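Long-range contact in superoxide dismutase [Mn/Fe] (Aeropyrum pernix, PDB 3AK2), which catalyses the dismutation of superoxide to oxygen and hydrogen peroxide, using a manganese or iron ion at its active site: residues H31-A43 and F69-W83. Residues are numbered along the deposited sequence; the frame is centred on the assembly and turned at random.
Sequences HHQKHHNTYVKGA and FSFNYAGHIMHTIFW. With MN (manganese (II) ion), chain E; EDO (1,2-ethanediol), chain I.
His31 and His79 meet at the manganese ion, which each binds through NE2; His31 NE2 lies 2.2 Å from the metal, and the two ring planes stand nearly perpendicular, at 89°. A water, Asp165 and His169 complete the site. The imidazole of His79 is held from behind: its ND1 donates, in the ring plane, to Gly75 O at 2.7 Å, a carbonyl that also takes the backbone N-H of His79 from its opposite face.

Across the contact, His36 is gripped at both nitrogens. Trp83 NE1 donates almost straight (166°) to His36 ND1 at 2.9 Å. At the other ring nitrogen, His36 NE2 shares a hydrogen bond with His76 ND1 at 3.0 Å. With CG anti to the backbone N (chi1 -170°), the His36 ring comes to lie against His79 CB, which sits over its centre in a CH-pi contact. Shortening His36 to an alanine would probably leave the indole N-H of Trp83 and ND1 of His76 without their mate and His79 CB without the ring it packs on.

Helices 25-54 and 62-82 make the helical hairpin of the alpha-hairpin domain of the iron/manganese superoxide dismutases; each supplies one metal-binding histidine.

Among the aromatic contacts, Trp83 turns the edge of its six-membered ring to the face of His31, CH2 lying 3.4 Å from His31 CG, while His32 makes an offset edge-to-face contact with the face of the five-membered indole ring. Nearer the middle, Tyr39 is a knob among Phe71, Asn72, Gly75 and His79, its CE2 3.2 Å from His79 CE1. The reciprocal knob is Asn72, set among Thr38, Tyr39, Gly42 and Ala43, with CB 3.3 Å from Ala43 N and its ND2 hydrogen-bonded to Asp68 O.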
loop_
_atom_site.group_PDB
_atom_site.type_symbol
_atom_site.label_atom_id
_atom_site.label_comp_id
_atom_site.label_asym_id
_atom_site.label_seq_id
_atom_site.Cartn_x
_atom_site.Cartn_y
_atom_site.Cartn_z
ATOM N N HIS A 31 12.174 9.775 19.916
ATOM C CA HIS A 31 12.297 9.429 18.509
ATOM C C HIS A 31 13.473 8.483 18.291
ATOM O O HIS A 31 13.380 7.504 17.544
ATOM C CB HIS A 31 12.488 10.698 17.692
ATOM C CG HIS A 31 12.127 10.546 16.250
ATOM N ND1 HIS A 31 12.121 11.608 15.373
ATOM C CD2 HIS A 31 11.746 9.462 15.535
ATOM C CE1 HIS A 31 11.767 11.181 14.174
ATOM N NE2 HIS A 31 11.524 9.884 14.247
ATOM N N HIS A 32 14.572 8.783 18.971
ATOM C CA HIS A 32 15.797 8.021 18.855
ATOM C C HIS A 32 15.725 6.734 19.669
ATOM O O HIS A 32 15.942 5.640 19.138
ATOM C CB HIS A 32 16.960 8.895 19.328
ATOM C CG HIS A 32 18.301 8.248 19.219
ATOM N ND1 HIS A 32 19.133 8.080 20.304
ATOM C CD2 HIS A 32 18.963 7.738 18.153
ATOM C CE1 HIS A 32 20.250 7.495 19.912
ATOM N NE2 HIS A 32 20.172 7.277 18.612
ATOM N N GLN A 33 15.409 6.874 20.956
ATOM C CA GLN A 33 15.467 5.759 21.906
ATOM C C GLN A 33 14.333 4.761 21.761
ATOM O O GLN A 33 14.510 3.577 22.053
ATOM C CB GLN A 33 15.508 6.272 23.351
ATOM C CG GLN A 33 16.746 7.094 23.670
ATOM C CD GLN A 33 16.879 7.451 25.143
ATOM O OE1 GLN A 33 17.951 7.862 25.591
ATOM N NE2 GLN A 33 15.796 7.305 25.897
ATOM N N LYS A 34 13.167 5.234 21.333
ATOM C CA LYS A 34 12.013 4.355 21.205
ATOM C C LYS A 34 11.785 3.954 19.754
ATOM O O LYS A 34 11.878 2.776 19.413
ATOM C CB LYS A 34 10.761 4.991 21.827
ATOM C CG LYS A 34 10.900 5.335 23.316
ATOM C CD LYS A 34 11.078 4.080 24.170
ATOM C CE LYS A 34 10.964 4.381 25.659
ATOM N NZ LYS A 34 12.200 5.001 26.198
ATOM N N HIS A 35 11.532 4.930 18.893
ATOM C CA HIS A 35 11.155 4.619 17.515
ATOM C C HIS A 35 12.301 4.054 16.679
ATOM O O HIS A 35 12.191 2.953 16.144
ATOM C CB HIS A 35 10.494 5.821 16.845
ATOM C CG HIS A 35 9.243 6.260 17.532
ATOM N ND1 HIS A 35 8.056 5.569 17.418
ATOM C CD2 HIS A 35 8.998 7.290 18.376
ATOM C CE1 HIS A 35 7.129 6.166 18.146
ATOM N NE2 HIS A 35 7.676 7.211 18.739
ATOM N N HIS A 36 13.408 4.780 16.574
ATOM C CA HIS A 36 14.498 4.282 15.750
ATOM C C HIS A 36 14.993 2.935 16.292
ATOM O O HIS A 36 15.187 1.987 15.528
ATOM C CB HIS A 36 15.631 5.304 15.631
ATOM C CG HIS A 36 16.671 4.939 14.612
ATOM N ND1 HIS A 36 17.726 5.768 14.298
ATOM C CD2 HIS A 36 16.819 3.834 13.841
ATOM C CE1 HIS A 36 18.482 5.187 13.384
ATOM N NE2 HIS A 36 17.955 4.011 13.089
ATOM N N ASN A 37 15.153 2.835 17.609
ATOM C CA ASN A 37 15.575 1.576 18.232
ATOM C C ASN A 37 14.674 0.403 17.853
ATOM O O ASN A 37 15.150 -0.703 17.587
ATOM C CB ASN A 37 15.634 1.713 19.755
ATOM C CG ASN A 37 16.487 0.639 20.405
ATOM O OD1 ASN A 37 17.561 0.295 19.909
ATOM N ND2 ASN A 37 16.014 0.104 21.524
ATOM N N THR A 38 13.370 0.654 17.818
ATOM C CA THR A 38 12.399 -0.377 17.468
ATOM C C THR A 38 12.614 -0.896 16.044
ATOM O O THR A 38 12.504 -2.097 15.799
ATOM C CB THR A 38 10.958 0.130 17.689
ATOM O OG1 THR A 38 10.734 0.294 19.094
ATOM C CG2 THR A 38 9.924 -0.842 17.138
ATOM N N TYR A 39 12.934 -0.001 15.112
ATOM C CA TYR A 39 13.175 -0.437 13.734
ATOM C C TYR A 39 14.446 -1.271 13.624
ATOM O O TYR A 39 14.477 -2.283 12.919
ATOM C CB TYR A 39 13.203 0.743 12.759
ATOM C CG TYR A 39 12.027 1.678 12.910
ATOM C CD1 TYR A 39 10.720 1.193 12.956
ATOM C CD2 TYR A 39 12.224 3.052 13.006
ATOM C CE1 TYR A 39 9.642 2.059 13.109
ATOM C CE2 TYR A 39 11.163 3.918 13.157
ATOM C CZ TYR A 39 9.879 3.424 13.209
ATOM O OH TYR A 39 8.834 4.308 13.348
ATOM N N VAL A 40 15.489 -0.868 14.341
ATOM C CA VAL A 40 16.717 -1.654 14.382
ATOM C C VAL A 40 16.412 -3.069 14.878
ATOM O O VAL A 40 16.780 -4.054 14.236
ATOM C CB VAL A 40 17.791 -0.989 15.273
ATOM C CG1 VAL A 40 19.021 -1.887 15.410
ATOM C CG2 VAL A 40 18.179 0.373 14.708
ATOM N N LYS A 41 15.723 -3.164 16.013
ATOM C CA LYS A 41 15.353 -4.465 16.571
ATOM C C LYS A 41 14.484 -5.274 15.606
ATOM O O LYS A 41 14.683 -6.477 15.456
ATOM C CB LYS A 41 14.612 -4.296 17.899
ATOM C CG LYS A 41 15.431 -3.661 19.016
ATOM C CD LYS A 41 14.604 -3.499 20.297
ATOM C CE LYS A 41 13.362 -2.625 20.124
ATOM N NZ LYS A 41 13.594 -1.197 20.478
ATOM N N GLY A 42 13.524 -4.612 14.964
ATOM C CA GLY A 42 12.627 -5.278 14.028
ATOM C C GLY A 42 13.343 -5.837 12.814
ATOM O O GLY A 42 13.002 -6.917 12.328
ATOM N N ALA A 43 14.330 -5.098 12.311
ATOM C CA ALA A 43 15.102 -5.556 11.161
ATOM C C ALA A 43 15.931 -6.779 11.539
ATOM O O ALA A 43 15.959 -7.771 10.803
ATOM C CB ALA A 43 15.984 -4.434 10.627
ATOM N N PHE A 69 10.944 -7.267 7.387
ATOM C CA PHE A 69 12.278 -6.779 7.066
ATOM C C PHE A 69 12.211 -5.462 6.298
ATOM O O PHE A 69 12.903 -4.510 6.642
ATOM C CB PHE A 69 13.098 -7.806 6.277
ATOM C CG PHE A 69 14.409 -7.256 5.791
ATOM C CD1 PHE A 69 14.563 -6.856 4.467
ATOM C CD2 PHE A 69 15.473 -7.086 6.674
ATOM C CE1 PHE A 69 15.771 -6.317 4.028
ATOM C CE2 PHE A 69 16.679 -6.542 6.234
ATOM C CZ PHE A 69 16.817 -6.165 4.911
ATOM N N SER A 70 11.371 -5.406 5.271
ATOM C CA SER A 70 11.235 -4.207 4.461
ATOM C C SER A 70 10.920 -2.987 5.317
ATOM O O SER A 70 11.610 -1.971 5.242
ATOM C CB SER A 70 10.137 -4.407 3.421
ATOM O OG SER A 70 9.788 -3.174 2.815
ATOM N N PHE A 71 9.875 -3.083 6.136
ATOM C CA PHE A 71 9.452 -1.936 6.930
ATOM C C PHE A 71 10.529 -1.486 7.909
ATOM O O PHE A 71 10.825 -0.289 8.015
ATOM C CB PHE A 71 8.168 -2.267 7.685
ATOM C CG PHE A 71 7.732 -1.193 8.645
ATOM C CD1 PHE A 71 7.038 -0.074 8.195
ATOM C CD2 PHE A 71 8.017 -1.301 10.000
ATOM C CE1 PHE A 71 6.635 0.919 9.092
ATOM C CE2 PHE A 71 7.619 -0.313 10.902
ATOM C CZ PHE A 71 6.931 0.796 10.444
ATOM N N ASN A 72 11.107 -2.439 8.629
ATOM C CA ASN A 72 12.037 -2.094 9.689
ATOM C C ASN A 72 13.409 -1.695 9.175
ATOM O O ASN A 72 14.004 -0.735 9.680
ATOM C CB ASN A 72 12.111 -3.211 10.721
ATOM C CG ASN A 72 10.849 -3.310 11.538
ATOM O OD1 ASN A 72 10.594 -2.477 12.406
ATOM N ND2 ASN A 72 10.037 -4.325 11.252
ATOM N N TYR A 73 13.901 -2.394 8.154
ATOM C CA TYR A 73 15.128 -1.963 7.500
ATOM C C TYR A 73 14.962 -0.542 6.956
ATOM O O TYR A 73 15.816 0.323 7.171
ATOM C CB TYR A 73 15.542 -2.908 6.370
ATOM C CG TYR A 73 16.765 -2.402 5.634
ATOM C CD1 TYR A 73 18.048 -2.767 6.037
ATOM C CD2 TYR A 73 16.633 -1.524 4.559
ATOM C CE1 TYR A 73 19.175 -2.280 5.366
ATOM C CE2 TYR A 73 17.746 -1.027 3.897
ATOM C CZ TYR A 73 19.010 -1.406 4.300
ATOM O OH TYR A 73 20.103 -0.908 3.606
ATOM N N ALA A 74 13.858 -0.302 6.259
ATOM C CA ALA A 74 13.586 1.026 5.738
ATOM C C ALA A 74 13.548 2.065 6.862
ATOM O O ALA A 74 14.123 3.142 6.732
ATOM C CB ALA A 74 12.302 1.031 4.952
ATOM N N GLY A 75 12.870 1.759 7.965
ATOM C CA GLY A 75 12.828 2.687 9.090
ATOM C C GLY A 75 14.227 2.984 9.586
ATOM O O GLY A 75 14.583 4.133 9.860
ATOM N N HIS A 76 15.040 1.943 9.687
ATOM C CA HIS A 76 16.406 2.098 10.142
ATOM C C HIS A 76 17.221 3.018 9.224
ATOM O O HIS A 76 17.782 4.016 9.681
ATOM C CB HIS A 76 17.059 0.724 10.296
ATOM C CG HIS A 76 18.507 0.778 10.659
ATOM N ND1 HIS A 76 19.014 1.669 11.581
ATOM C CD2 HIS A 76 19.556 0.040 10.229
ATOM C CE1 HIS A 76 20.315 1.479 11.701
ATOM N NE2 HIS A 76 20.668 0.492 10.896
ATOM N N ILE A 77 17.283 2.708 7.934
ATOM C CA ILE A 77 18.099 3.531 7.046
ATOM C C ILE A 77 17.582 4.969 6.921
ATOM O O ILE A 77 18.373 5.907 6.888
ATOM C CB ILE A 77 18.335 2.865 5.677
ATOM C CG1 ILE A 77 19.525 3.538 4.984
ATOM C CG2 ILE A 77 17.055 2.842 4.825
ATOM C CD1 ILE A 77 19.995 2.828 3.746
ATOM N N MET A 78 16.262 5.147 6.887
ATOM C CA MET A 78 15.699 6.491 6.772
ATOM C C MET A 78 16.052 7.352 7.983
ATOM O O MET A 78 16.431 8.511 7.823
ATOM C CB MET A 78 14.184 6.465 6.533
ATOM C CG MET A 78 13.751 5.789 5.229
ATOM S SD MET A 78 14.299 6.636 3.727
ATOM C CE MET A 78 13.188 8.054 3.714
ATOM N N HIS A 79 15.958 6.794 9.190
ATOM C CA HIS A 79 16.351 7.556 10.385
ATOM C C HIS A 79 17.857 7.792 10.442
ATOM O O HIS A 79 18.307 8.841 10.899
ATOM C CB HIS A 79 15.842 6.896 11.671
ATOM C CG HIS A 79 14.360 6.998 11.847
ATOM N ND1 HIS A 79 13.480 6.139 11.222
ATOM C CD2 HIS A 79 13.598 7.865 12.556
ATOM C CE1 HIS A 79 12.242 6.472 11.541
ATOM N NE2 HIS A 79 12.284 7.516 12.350
ATOM N N THR A 80 18.630 6.821 9.966
ATOM C CA THR A 80 20.085 6.942 9.903
ATOM C C THR A 80 20.515 8.130 9.037
ATOM O O THR A 80 21.504 8.794 9.347
ATOM C CB THR A 80 20.713 5.621 9.405
ATOM O OG1 THR A 80 20.490 4.599 10.383
ATOM C CG2 THR A 80 22.215 5.756 9.148
ATOM N N ILE A 81 19.764 8.405 7.974
ATOM C CA ILE A 81 20.018 9.577 7.133
ATOM C C ILE A 81 19.451 10.846 7.790
ATOM O O ILE A 81 20.092 11.902 7.780
ATOM C CB ILE A 81 19.437 9.379 5.714
ATOM C CG1 ILE A 81 20.082 8.157 5.044
ATOM C CG2 ILE A 81 19.624 10.640 4.869
ATOM C CD1 ILE A 81 19.400 7.716 3.761
ATOM N N PHE A 82 18.264 10.724 8.384
ATOM C CA PHE A 82 17.553 11.845 9.009
ATOM C C PHE A 82 18.382 12.604 10.054
ATOM O O PHE A 82 18.428 13.838 10.030
ATOM C CB PHE A 82 16.241 11.331 9.616
ATOM C CG PHE A 82 15.353 12.400 10.205
ATOM C CD1 PHE A 82 14.904 13.467 9.437
ATOM C CD2 PHE A 82 14.928 12.304 11.530
ATOM C CE1 PHE A 82 14.065 14.444 9.992
ATOM C CE2 PHE A 82 14.084 13.263 12.089
ATOM C CZ PHE A 82 13.656 14.337 11.320
ATOM N N TRP A 83 19.042 11.886 10.962
ATOM C CA TRP A 83 19.753 12.576 12.044
ATOM C C TRP A 83 20.897 13.488 11.559
ATOM O O TRP A 83 20.904 14.675 11.890
ATOM C CB TRP A 83 20.253 11.618 13.129
ATOM C CG TRP A 83 19.274 10.597 13.623
ATOM C CD1 TRP A 83 19.470 9.249 13.670
ATOM C CD2 TRP A 83 17.971 10.835 14.183
ATOM N NE1 TRP A 83 18.371 8.626 14.212
ATOM C CE2 TRP A 83 17.440 9.574 14.542
ATOM C CE3 TRP A 83 17.207 11.985 14.429
ATOM C CZ2 TRP A 83 16.177 9.426 15.112
ATOM C CZ3 TRP A 83 15.947 11.834 14.999
ATOM C CH2 TRP A 83 15.448 10.564 15.333
HETATM MN MN MN E . 10.457 8.685 12.755
HETATM C C1 EDO I . 8.390 2.570 19.926
HETATM O O1 EDO I . 7.774 2.047 21.109
HETATM C C2 EDO I . 7.773 1.891 18.704
HETATM O O2 EDO I . 7.956 2.723 17.552
HETATM O O HOH W 1 9.418 7.794 11.136
#